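Local coordinates for protein proline iminopeptidase (Streptomyces halstedii, PDB 3WMR) that hydrolyses amide bonds through an alpha/beta hydrolase fold with a hydrophobic tunnel for polyketide substrates, and probably releases N-terminal proline from peptides, at residues 60-65 / 123-128; 203-208 / 263-268; 207-210 / 216-219; 290-293 / 297-300; 293-296 / 302-305. All coordinates share one frame; numbering follows the deposited sequence.

Interaction 1 of 5, residues 60-65 / 123-128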
# COMPACT_ATOMS: atom_id res chain seq x y z
N HIS A 60 0.31 8.33 -3.91
CA HIS A 60 -0.89 7.79 -4.57
C HIS A 60 -0.67 7.46 -6.04
O HIS A 60 -1.47 6.74 -6.64
CB HIS A 60 -2.03 8.81 -4.54
CG HIS A 60 -1.92 9.86 -5.60
ND1 HIS A 60 -1.09 10.96 -5.49
CD2 HIS A 60 -2.52 9.96 -6.82
CE1 HIS A 60 -1.18 11.69 -6.59
NE2 HIS A 60 -2.04 11.11 -7.41
N ASP A 61 0.39 8.01 -6.62
CA ASP A 61 0.54 8.07 -8.09
C ASP A 61 0.48 6.71 -8.77
O ASP A 61 -0.22 6.54 -9.76
CB ASP A 61 1.86 8.76 -8.48
CG ASP A 61 1.92 10.19 -8.01
OD1 ASP A 61 1.74 11.11 -8.84
OD2 ASP A 61 2.16 10.41 -6.80
N TYR A 62 1.21 5.73 -8.24
CA TYR A 62 1.20 4.36 -8.79
C TYR A 62 -0.16 3.65 -8.70
O TYR A 62 -0.35 2.61 -9.32
CB TYR A 62 2.30 3.50 -8.14
CG TYR A 62 1.91 2.92 -6.77
CD1 TYR A 62 1.92 3.72 -5.64
CD2 TYR A 62 1.57 1.57 -6.61
CE1 TYR A 62 1.56 3.22 -4.39
CE2 TYR A 62 1.22 1.06 -5.35
CZ TYR A 62 1.21 1.90 -4.25
OH TYR A 62 0.86 1.44 -3.00
N LEU A 63 -1.10 4.21 -7.94
CA LEU A 63 -2.46 3.66 -7.84
C LEU A 63 -3.45 4.31 -8.80
O LEU A 63 -4.64 4.00 -8.74
CB LEU A 63 -2.99 3.78 -6.39
CG LEU A 63 -2.27 2.94 -5.34
CD1 LEU A 63 -2.84 3.19 -3.96
CD2 LEU A 63 -2.35 1.45 -5.67
N LEU A 64 -2.98 5.18 -9.70
CA LEU A 64 -3.88 6.01 -10.53
C LEU A 64 -4.73 5.20 -11.51
O LEU A 64 -5.82 5.61 -11.84
CB LEU A 64 -3.12 7.11 -11.28
CG LEU A 64 -2.84 8.37 -10.48
CD1 LEU A 64 -1.84 9.27 -11.22
CD2 LEU A 64 -4.13 9.12 -10.18
N ALA A 65 -4.25 4.04 -11.91
CA ALA A 65 -5.03 3.07 -12.68
C ALA A 65 -6.42 2.78 -12.12
O ALA A 65 -7.36 2.51 -12.86
CB ALA A 65 -4.26 1.77 -12.79
N PHE A 123 -9.49 0.42 0.41
CA PHE A 123 -8.54 -0.42 -0.33
C PHE A 123 -7.16 -0.00 0.14
O PHE A 123 -6.80 1.17 0.05
CB PHE A 123 -8.68 -0.18 -1.83
CG PHE A 123 -7.67 -0.90 -2.68
CD1 PHE A 123 -7.96 -2.14 -3.22
CD2 PHE A 123 -6.44 -0.32 -2.95
CE1 PHE A 123 -7.03 -2.79 -4.02
CE2 PHE A 123 -5.50 -0.97 -3.78
CZ PHE A 123 -5.80 -2.19 -4.31
N GLY A 124 -6.40 -0.93 0.68
CA GLY A 124 -5.09 -0.61 1.22
C GLY A 124 -4.08 -1.48 0.52
O GLY A 124 -4.20 -2.69 0.55
N GLN A 125 -3.11 -0.85 -0.16
CA GLN A 125 -2.09 -1.57 -0.92
C GLN A 125 -0.76 -1.54 -0.17
O GLN A 125 -0.32 -0.46 0.20
CB GLN A 125 -1.96 -0.90 -2.30
CG GLN A 125 -1.40 -1.81 -3.37
CD GLN A 125 0.10 -1.86 -3.39
OE1 GLN A 125 0.77 -1.03 -2.79
NE2 GLN A 125 0.65 -2.84 -4.11
N SER A 126 -0.15 -2.70 0.08
CA SER A 126 1.15 -2.78 0.78
C SER A 126 0.96 -2.32 2.23
O SER A 126 -0.00 -2.73 2.88
CB SER A 126 2.24 -1.98 -0.00
OG SER A 126 3.38 -1.57 0.76
N TRP A 127 1.87 -1.49 2.74
CA TRP A 127 1.67 -0.81 4.03
C TRP A 127 0.23 -0.32 4.26
O TRP A 127 -0.30 -0.43 5.38
CB TRP A 127 2.69 0.34 4.21
CG TRP A 127 2.13 1.59 4.83
CD1 TRP A 127 1.69 2.69 4.19
CD2 TRP A 127 1.92 1.82 6.23
NE1 TRP A 127 1.22 3.61 5.09
CE2 TRP A 127 1.38 3.11 6.36
CE3 TRP A 127 2.18 1.07 7.38
CZ2 TRP A 127 1.05 3.66 7.60
CZ3 TRP A 127 1.86 1.62 8.63
CH2 TRP A 127 1.31 2.91 8.72
N GLY A 128 -0.37 0.26 3.23
CA GLY A 128 -1.73 0.77 3.30
C GLY A 128 -2.77 -0.27 3.69
O GLY A 128 -3.78 0.06 4.31

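Interaction 2 of 5, residues 203-208 / 263-268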
# COMPACT_ATOMS: atom_id res chain seq x y z
N VAL A 203 8.05 -7.29 -7.66
CA VAL A 203 7.49 -5.96 -7.35
C VAL A 203 6.71 -5.37 -8.53
O VAL A 203 5.57 -4.92 -8.38
CB VAL A 203 8.56 -4.97 -6.85
CG1 VAL A 203 7.97 -3.59 -6.67
CG2 VAL A 203 9.16 -5.44 -5.52
N CYS A 204 7.35 -5.35 -9.70
CA CYS A 204 6.72 -4.88 -10.93
C CYS A 204 7.37 -5.59 -12.11
O CYS A 204 8.50 -5.28 -12.50
CB CYS A 204 6.88 -3.36 -11.09
SG CYS A 204 6.04 -2.71 -12.57
N ARG A 205 6.63 -6.53 -12.68
CA ARG A 205 7.14 -7.30 -13.81
C ARG A 205 7.11 -6.55 -15.14
O ARG A 205 7.67 -7.02 -16.13
CB ARG A 205 6.37 -8.62 -13.90
CG ARG A 205 6.64 -9.53 -12.72
CD ARG A 205 5.55 -10.54 -12.49
NE ARG A 205 5.69 -11.72 -13.34
CZ ARG A 205 6.54 -12.72 -13.13
NH1 ARG A 205 7.39 -12.70 -12.11
NH2 ARG A 205 6.56 -13.74 -13.97
N ILE A 206 6.50 -5.36 -15.18
CA ILE A 206 6.53 -4.56 -16.40
C ILE A 206 7.74 -3.63 -16.38
O ILE A 206 7.88 -2.79 -15.48
CB ILE A 206 5.26 -3.72 -16.61
CG1 ILE A 206 4.02 -4.60 -16.56
CG2 ILE A 206 5.34 -3.00 -17.97
CD1 ILE A 206 2.73 -3.82 -16.40
N VAL A 207 8.60 -3.80 -17.40
CA VAL A 207 9.80 -3.00 -17.62
C VAL A 207 9.85 -2.66 -19.12
O VAL A 207 9.62 -3.55 -19.93
CB VAL A 207 11.06 -3.80 -17.24
CG1 VAL A 207 12.33 -3.03 -17.58
CG2 VAL A 207 11.02 -4.17 -15.75
N PRO A 208 10.10 -1.38 -19.49
CA PRO A 208 10.26 -0.21 -18.64
C PRO A 208 9.10 -0.07 -17.65
O PRO A 208 7.99 -0.53 -17.93
CB PRO A 208 10.26 0.96 -19.63
CG PRO A 208 10.76 0.37 -20.91
CD PRO A 208 10.18 -1.02 -20.93
N GLY A 263 -0.68 -10.92 -5.98
CA GLY A 263 -0.22 -11.54 -7.23
C GLY A 263 0.42 -12.89 -6.94
O GLY A 263 0.96 -13.09 -5.85
N ARG A 264 0.37 -13.81 -7.90
CA ARG A 264 1.01 -15.12 -7.75
C ARG A 264 2.52 -14.96 -7.46
O ARG A 264 3.08 -15.67 -6.63
CB ARG A 264 0.77 -15.99 -9.00
CG ARG A 264 1.43 -17.39 -9.00
CD ARG A 264 1.10 -18.22 -7.75
NE ARG A 264 -0.24 -18.81 -7.76
CZ ARG A 264 -0.94 -19.18 -6.68
NH1 ARG A 264 -0.47 -19.01 -5.44
NH2 ARG A 264 -2.16 -19.71 -6.84
N HIS A 265 3.13 -13.98 -8.13
CA HIS A 265 4.57 -13.70 -8.01
C HIS A 265 4.91 -12.61 -6.97
O HIS A 265 6.04 -12.14 -6.90
CB HIS A 265 5.11 -13.30 -9.39
CG HIS A 265 4.79 -14.29 -10.47
ND1 HIS A 265 3.96 -14.00 -11.53
CD2 HIS A 265 5.17 -15.58 -10.63
CE1 HIS A 265 3.85 -15.07 -12.31
NE2 HIS A 265 4.58 -16.04 -11.78
N ASP A 266 3.92 -12.22 -6.17
CA ASP A 266 4.03 -11.11 -5.23
C ASP A 266 5.09 -11.37 -4.15
O ASP A 266 5.18 -12.47 -3.61
CB ASP A 266 2.66 -10.91 -4.57
CG ASP A 266 2.43 -9.51 -4.02
OD1 ASP A 266 3.38 -8.80 -3.58
OD2 ASP A 266 1.23 -9.13 -3.98
N GLU A 267 5.89 -10.35 -3.86
CA GLU A 267 6.69 -10.33 -2.62
C GLU A 267 5.81 -10.52 -1.37
O GLU A 267 6.27 -11.07 -0.35
CB GLU A 267 7.49 -9.03 -2.51
CG GLU A 267 6.72 -7.75 -2.77
CD GLU A 267 7.53 -6.51 -2.51
OE1 GLU A 267 8.77 -6.61 -2.40
OE2 GLU A 267 6.93 -5.43 -2.41
N ALA A 268 4.56 -10.06 -1.45
CA ALA A 268 3.55 -10.36 -0.44
C ALA A 268 3.05 -11.77 -0.72
O ALA A 268 2.03 -11.97 -1.41
CB ALA A 268 2.42 -9.34 -0.48

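Interaction 3 of 5, residues 207-210 / 216-219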
# COMPACT_ATOMS: atom_id res chain seq x y z
N VAL A 207 8.60 -3.80 -17.40
CA VAL A 207 9.80 -3.00 -17.62
C VAL A 207 9.85 -2.66 -19.12
O VAL A 207 9.62 -3.55 -19.93
CB VAL A 207 11.06 -3.80 -17.24
CG1 VAL A 207 12.33 -3.03 -17.58
CG2 VAL A 207 11.02 -4.17 -15.75
N PRO A 208 10.10 -1.38 -19.49
CA PRO A 208 10.26 -0.21 -18.64
C PRO A 208 9.10 -0.07 -17.65
O PRO A 208 7.99 -0.53 -17.93
CB PRO A 208 10.26 0.96 -19.63
CG PRO A 208 10.76 0.37 -20.91
CD PRO A 208 10.18 -1.02 -20.93
N TRP A 209 9.35 0.52 -16.50
CA TRP A 209 8.28 0.70 -15.52
C TRP A 209 7.14 1.57 -16.09
O TRP A 209 7.41 2.53 -16.84
CB TRP A 209 8.84 1.32 -14.24
CG TRP A 209 9.68 0.39 -13.40
CD1 TRP A 209 9.69 -0.97 -13.45
CD2 TRP A 209 10.59 0.75 -12.36
NE1 TRP A 209 10.56 -1.48 -12.53
CE2 TRP A 209 11.12 -0.44 -11.83
CE3 TRP A 209 11.02 1.98 -11.82
CZ2 TRP A 209 12.05 -0.46 -10.79
CZ3 TRP A 209 11.94 1.96 -10.78
CH2 TRP A 209 12.46 0.74 -10.28
N PRO A 210 5.87 1.23 -15.74
CA PRO A 210 4.74 2.12 -16.00
C PRO A 210 5.02 3.50 -15.43
O PRO A 210 5.64 3.61 -14.37
CB PRO A 210 3.59 1.45 -15.24
CG PRO A 210 3.93 0.00 -15.23
CD PRO A 210 5.43 -0.05 -15.14
N THR A 216 5.74 7.44 -8.64
CA THR A 216 5.83 7.24 -7.19
C THR A 216 7.28 6.97 -6.74
O THR A 216 7.75 7.54 -5.74
CB THR A 216 4.87 6.13 -6.71
OG1 THR A 216 3.55 6.68 -6.54
CG2 THR A 216 5.29 5.55 -5.37
N PHE A 217 7.97 6.09 -7.46
CA PHE A 217 9.38 5.78 -7.22
C PHE A 217 10.26 7.03 -7.09
O PHE A 217 11.11 7.12 -6.19
CB PHE A 217 9.91 4.86 -8.32
CG PHE A 217 11.14 4.09 -7.93
CD1 PHE A 217 11.03 2.93 -7.17
CD2 PHE A 217 12.41 4.55 -8.27
CE1 PHE A 217 12.17 2.23 -6.79
CE2 PHE A 217 13.55 3.85 -7.89
CZ PHE A 217 13.43 2.69 -7.15
N MET A 218 10.04 8.02 -7.96
CA MET A 218 10.80 9.27 -7.93
C MET A 218 10.36 10.22 -6.81
O MET A 218 11.17 11.03 -6.35
CB MET A 218 10.74 9.99 -9.28
CG MET A 218 11.47 9.26 -10.42
SD MET A 218 13.21 8.90 -10.08
CE MET A 218 13.84 10.54 -9.70
N GLU A 219 9.10 10.14 -6.39
CA GLU A 219 8.66 10.91 -5.23
C GLU A 219 9.37 10.43 -3.97
O GLU A 219 9.69 11.23 -3.07
CB GLU A 219 7.14 10.83 -5.04
CG GLU A 219 6.33 11.54 -6.11
CD GLU A 219 6.21 13.05 -5.89
OE1 GLU A 219 6.29 13.52 -4.73
OE2 GLU A 219 6.03 13.77 -6.88

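Interaction 4 of 5, residues 290-293 / 297-300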
# COMPACT_ATOMS: atom_id res chain seq x y z
N ASN A 290 -0.79 -13.66 -13.15
CA ASN A 290 0.28 -13.04 -13.92
C ASN A 290 0.71 -11.70 -13.34
O ASN A 290 1.24 -10.83 -14.06
CB ASN A 290 -0.15 -12.89 -15.38
CG ASN A 290 -0.54 -14.22 -16.00
OD1 ASN A 290 0.04 -15.27 -15.67
ND2 ASN A 290 -1.51 -14.19 -16.88
N SER A 291 0.53 -11.55 -12.03
CA SER A 291 0.88 -10.32 -11.33
C SER A 291 1.87 -10.62 -10.20
O SER A 291 1.98 -11.76 -9.73
CB SER A 291 -0.37 -9.66 -10.73
OG SER A 291 -1.32 -9.23 -11.70
N SER A 292 2.60 -9.59 -9.81
CA SER A 292 3.36 -9.60 -8.57
C SER A 292 2.73 -8.58 -7.62
O SER A 292 1.63 -8.79 -7.11
CB SER A 292 4.85 -9.33 -8.82
OG SER A 292 5.05 -8.06 -9.41
N HIS A 293 3.43 -7.48 -7.37
CA HIS A 293 3.03 -6.54 -6.33
C HIS A 293 2.08 -5.45 -6.81
O HIS A 293 1.44 -4.78 -5.98
CB HIS A 293 4.29 -5.89 -5.73
CG HIS A 293 4.09 -5.32 -4.37
ND1 HIS A 293 3.78 -6.09 -3.27
CD2 HIS A 293 4.20 -4.05 -3.92
CE1 HIS A 293 3.69 -5.32 -2.20
NE2 HIS A 293 3.93 -4.08 -2.57
N LEU A 297 -1.70 -2.81 -12.45
CA LEU A 297 -0.90 -2.41 -13.60
C LEU A 297 -0.57 -3.61 -14.47
O LEU A 297 -0.62 -3.55 -15.69
CB LEU A 297 0.40 -1.73 -13.13
CG LEU A 297 0.22 -0.30 -12.62
CD1 LEU A 297 1.50 0.20 -11.98
CD2 LEU A 297 -0.20 0.63 -13.75
N GLU A 298 -0.22 -4.70 -13.80
CA GLU A 298 0.21 -5.92 -14.46
C GLU A 298 -0.92 -6.66 -15.13
O GLU A 298 -0.73 -7.19 -16.23
CB GLU A 298 0.93 -6.83 -13.45
CG GLU A 298 2.24 -6.21 -12.97
CD GLU A 298 2.74 -6.81 -11.68
OE1 GLU A 298 1.91 -7.13 -10.81
OE2 GLU A 298 3.97 -7.00 -11.56
N GLU A 299 -2.08 -6.71 -14.48
CA GLU A 299 -3.28 -7.30 -15.09
C GLU A 299 -4.42 -6.32 -14.95
O GLU A 299 -5.34 -6.53 -14.16
CB GLU A 299 -3.62 -8.63 -14.40
CG GLU A 299 -2.56 -9.69 -14.59
CD GLU A 299 -3.01 -11.03 -14.07
OE1 GLU A 299 -3.87 -11.63 -14.72
OE2 GLU A 299 -2.49 -11.51 -13.03
N PRO A 300 -4.36 -5.22 -15.72
CA PRO A 300 -5.27 -4.09 -15.50
C PRO A 300 -6.74 -4.49 -15.51
O PRO A 300 -7.52 -4.06 -14.65
CB PRO A 300 -4.97 -3.14 -16.66
CG PRO A 300 -3.68 -3.58 -17.24
CD PRO A 300 -3.51 -5.03 -16.91

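Interaction 5 of 5, residues 293-296 / 302-305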
# COMPACT_ATOMS: atom_id res chain seq x y z
N HIS A 293 3.43 -7.48 -7.37
CA HIS A 293 3.03 -6.54 -6.33
C HIS A 293 2.08 -5.45 -6.81
O HIS A 293 1.44 -4.78 -5.98
CB HIS A 293 4.29 -5.89 -5.73
CG HIS A 293 4.09 -5.32 -4.37
ND1 HIS A 293 3.78 -6.09 -3.27
CD2 HIS A 293 4.20 -4.05 -3.92
CE1 HIS A 293 3.69 -5.32 -2.20
NE2 HIS A 293 3.93 -4.08 -2.57
N VAL A 294 1.96 -5.28 -8.12
CA VAL A 294 1.10 -4.23 -8.66
C VAL A 294 0.13 -4.75 -9.73
O VAL A 294 0.19 -4.31 -10.88
CB VAL A 294 1.92 -3.04 -9.21
CG1 VAL A 294 2.56 -2.28 -8.06
CG2 VAL A 294 2.98 -3.48 -10.21
N PRO A 295 -0.78 -5.67 -9.34
CA PRO A 295 -1.74 -6.29 -10.26
C PRO A 295 -2.67 -5.31 -11.01
O PRO A 295 -3.13 -5.60 -12.13
CB PRO A 295 -2.54 -7.24 -9.37
CG PRO A 295 -2.34 -6.76 -7.97
CD PRO A 295 -0.98 -6.13 -7.94
N HIS A 296 -2.93 -4.16 -10.40
CA HIS A 296 -3.70 -3.13 -11.04
C HIS A 296 -3.01 -2.56 -12.31
O HIS A 296 -3.64 -1.87 -13.07
CB HIS A 296 -4.02 -2.00 -10.06
CG HIS A 296 -2.81 -1.30 -9.53
ND1 HIS A 296 -2.02 -1.84 -8.53
CD2 HIS A 296 -2.28 -0.10 -9.82
CE1 HIS A 296 -1.04 -1.01 -8.25
NE2 HIS A 296 -1.17 0.06 -9.01
N ARG A 302 -8.17 -7.72 -15.34
CA ARG A 302 -8.53 -8.74 -14.36
C ARG A 302 -8.64 -8.18 -12.93
O ARG A 302 -9.52 -8.56 -12.16
CB ARG A 302 -7.54 -9.91 -14.42
CG ARG A 302 -7.84 -11.07 -13.49
CD ARG A 302 -9.22 -11.66 -13.74
NE ARG A 302 -9.67 -12.52 -12.64
CZ ARG A 302 -10.94 -12.88 -12.44
NH1 ARG A 302 -11.91 -12.44 -13.24
NH2 ARG A 302 -11.24 -13.67 -11.42
N PHE A 303 -7.74 -7.26 -12.58
CA PHE A 303 -7.81 -6.57 -11.31
C PHE A 303 -9.11 -5.77 -11.19
O PHE A 303 -9.81 -5.83 -10.15
CB PHE A 303 -6.59 -5.66 -11.14
CG PHE A 303 -6.65 -4.81 -9.92
CD1 PHE A 303 -6.07 -5.25 -8.73
CD2 PHE A 303 -7.30 -3.60 -9.93
CE1 PHE A 303 -6.14 -4.48 -7.59
CE2 PHE A 303 -7.37 -2.81 -8.81
CZ PHE A 303 -6.79 -3.26 -7.63
N HIS A 304 -9.43 -5.01 -12.23
CA HIS A 304 -10.68 -4.27 -12.31
C HIS A 304 -11.89 -5.18 -12.11
O HIS A 304 -12.73 -4.89 -11.27
CB HIS A 304 -10.79 -3.55 -13.66
CG HIS A 304 -12.09 -2.85 -13.86
ND1 HIS A 304 -12.26 -1.51 -13.59
CD2 HIS A 304 -13.28 -3.30 -14.32
CE1 HIS A 304 -13.51 -1.17 -13.87
NE2 HIS A 304 -14.15 -2.24 -14.31
N GLU A 305 -11.98 -6.27 -12.87
CA GLU A 305 -13.06 -7.25 -12.73
C GLU A 305 -13.18 -7.78 -11.29
O GLU A 305 -14.28 -7.92 -10.76
CB GLU A 305 -12.87 -8.43 -13.68
CG GLU A 305 -13.13 -8.13 -15.15
CD GLU A 305 -12.72 -9.27 -16.08
OE1 GLU A 305 -12.17 -10.29 -15.60
OE2 GLU A 305 -12.94 -9.13 -17.31

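Interaction 1 of 5, residues 60-65 / 123-128
Gln125 reaches from the end of strand 120-125 to Tyr62 and Leu63 in the 3-10 segment 61-65. Its CB starts beside both partners, 3.7 Å from Tyr62 OH and 4.1 Å from Leu63 CD2. Gln125 CG leaves anti to the backbone N (chi1 -156°) and stays at 4.1 Å from the same Leu63 CD2. The chain then bends at chi2 (-85°), which carries the amide to the hydroxyl end of the tyrosine. CD lies at the edge of the Tyr62 ring, in its plane. The amide itself is turned steeply against that ring, with the two planes 74° apart.

Ser126 follows Gln125 directly and is the predicted nucleophile. Its positive phi and the GxSxG pattern around it fit the nucleophile elbow of the alpha/beta hydrolases, the sharp turn between strand 120-125 and helix 127-137.

At the tip, Gln125 OE1 accepts a very short hydrogen bond of 2.5 Å from Tyr62 OH. The hydroxyl is also hydrogen-bonded to Gly54 N, so it has a second partner. Gln125 NE2 passes 4.1 Å from Tyr62 CE2. It also comes close to the carbonyl oxygen of His293, the predicted catalytic histidine.

Leu63 adds the apolar side of the contact. Leu63 CD2 comes in at the edge of the Phe123 ring, 4.4 Å from Phe123 CE2.

Interaction 2 of 5, residues 203-208 / 263-268
Next to the stacked Arg205 and His265, Asp266 OD1 is gripped by two donors. Ala268 N gives Asp266 OD1 a hydrogen bond of 2.7 Å from well above the carboxylate plane, which closes an Asx turn. His293 ND1 is hydrogen-bonded to the same oxygen. The other oxygen, Asp266 OD2, accepts from Gly263 N at 3.3 Å on its anti side. Both carboxylate oxygens are therefore tied to the backbone of the type I turn 263-266 and the Asx turn after it.

Across the contact, the guanidinium of Arg205 lies flat on one face of the His265 ring. The planes are 12° apart and the centres 3.6 Å apart. Arg205 CZ sits 3.3 Å from His265 ND1. NH2 lies nearest CE1, and NH1 nearest CG. A bend at chi3 (83°) turns the arginine end into this flat position. NH1 also donates to Arg201 O, which helps to fix the rotation of the group. Arg205 is exposed, so the stack lies on the solvent side.

Deeper in, Val203 CG2 packs against the Glu267 carboxylate, 3.4 Å from Glu267 OE1.

The turn follows strand 258-263. Its place after this strand is that of the acid loop in alpha/beta hydrolases, consistent with Asp266 as the predicted acid of a Ser-His-Asp catalytic triad.

Interaction 3 of 5, residues 207-210 / 216-219
The Phe217 ring has the edge of the Trp209 indole over one face, while the indole meets Phe217 with its rim and not with a face. The two form a T-shaped (edge-to-face) pair, tilted from upright, with planes at 59°. The centroids of the Trp209 six-membered ring and the Phe217 ring are 4.7 Å apart. The pair belongs to the helical part of the chain between strands 143-149 and 258-263, consistent with the cap that covers the core in this hydrolase family.

Trp209 stands just before Pro210, the N-cap of helix 211-222. Phe217 is on that same helix. The indole thus reaches from the loop along the first turns; the CA atoms of Trp209 and Phe217 are 9.8 Å apart. Phe217 holds CG anti to its backbone N (chi1 -159°), which swings the ring out from the helix to receive the indole edge.

Other aromatic groups extend the patch. Trp209 makes a second edge-to-face pair with Phe213, and Phe217 touches Phe192 of helix 189-202. Trp209 also touches Arg196 of that helix. The contact joins the middle of helix 211-222 to the loop that leads into it, near the protein surface. With an alanine here in place of Phe217, the indole rim would probably lose the face it rests on and be freer to turn.

CZ3 of Trp209 enters over the ring centre, 3.6 Å from Phe217 CD2. CH2 of Trp209 is its neighbour on the rim, 3.8 Å from Phe217 CZ.

Interaction 4 of 5, residues 290-293 / 297-300
Glu298 and Glu299 hold the loop 290-293 with their carboxylates, one at the buried Ser292 and one at Ser291 and the exposed Asn290. This is the histidine loop of the alpha/beta hydrolase fold. It follows strand 283-288 and carries His293, the predicted catalytic histidine, into short helix 295-298. The chain folds back closely here, with the CA atoms of Ser291 and Glu298 5.4 Å apart.

The tight part is at Glu298. Glu298 OE1 accepts from Ser292 N at 2.7 Å, with the donor 39° out of the carboxylate plane. Glu298 OE2 uses the syn lone pair for Ser292 OG at 2.6 Å. The serine hydroxyl can reach it because chi1 (61°) sets OG between the backbone N and the carbonyl carbon. OE2 is also bonded to Arg205 N, and OE1 takes a weak bond from Val294 N. One carboxylate thus joins the loop, the helix start and the chain at Arg205. Ser291 CB packs on Glu298 OE1 at 3.4 Å. The CB of His293 points away.

The outer side is looser. Asn290 is exposed and touches Glu299 mainly through its backbone and CB. An alanine in place of Glu299 would probably leave Asn290 N and Ser291 OG without their common acceptor and let the loop start move.

That acceptor is Glu299 OE2. Asn290 N lies 2.7 Å from Glu299 OE2, above the carboxylate plane, and Ser291 OG lies 2.9 Å from it on the anti side.

Interaction 5 of 5, residues 293-296 / 302-305
His296 and Phe303 lie where helix 295-298 turns into helix 300-312, and their CA atoms come within 5.4 Å. The Phe303 ring is laid against the backbone and CB of His296. His296 CB stands 3.6 Å over the centroid of the Phe303 ring and only 11° off the ring normal, a CH-pi contact over the face. The CA of His296 is as close to the ring, 3.6 Å from Phe303 CG.

With CG beside the carbonyl carbon (chi1 175°), the ring of Phe303 is sent back toward the shorter helix. Phe303 CB rests 3.6 Å from Pro295 O. Beside it, Pro295 CG meets Phe303 CD1 at 4.1 Å.

The imidazole of His296 leads away from this packing. It still turns an edge toward the Phe303 face, with centroids 5.8 Å apart and planes at 62°. NE2 then hydrogen-bonds to Tyr62 O, so the polar end is satisfied by a different loop.

Pro295 and Phe303 both touch Leu261 and Leu288 on neighbouring strands 258-263 and 283-288. The two helices therefore pack on this side of the alpha/beta hydrolase sheet, just after the predicted catalytic His293.

The meeting surfaces are mostly hydrocarbon and aromatic, with the one polar ring end bonded outside. Such a contact depends on shape and burial, not on charge.

Interactions 1 and 5 are the buried contacts. Interaction 1 uses a sheet strand, interaction 5 packs on the sheet, and the two are joined by His296 NE2 with Tyr62 O and by the rings of Phe123 and Phe303. Interactions 2 and 4 are partly buried. They hold the predicted acid and histidine loops, tied by Asp266 with His293 and by Arg205 N with Glu298. Interaction 3 is the surface contact; it shares a loop with interaction 2 and meets interaction 1 through Thr216. Chemistry follows place: a buried tyrosine-amide bond with leucine packing in 1, a cationic stack on the exposed side of 2, carboxylates on the histidine loop in 4, aromatic packing in 3 and 5.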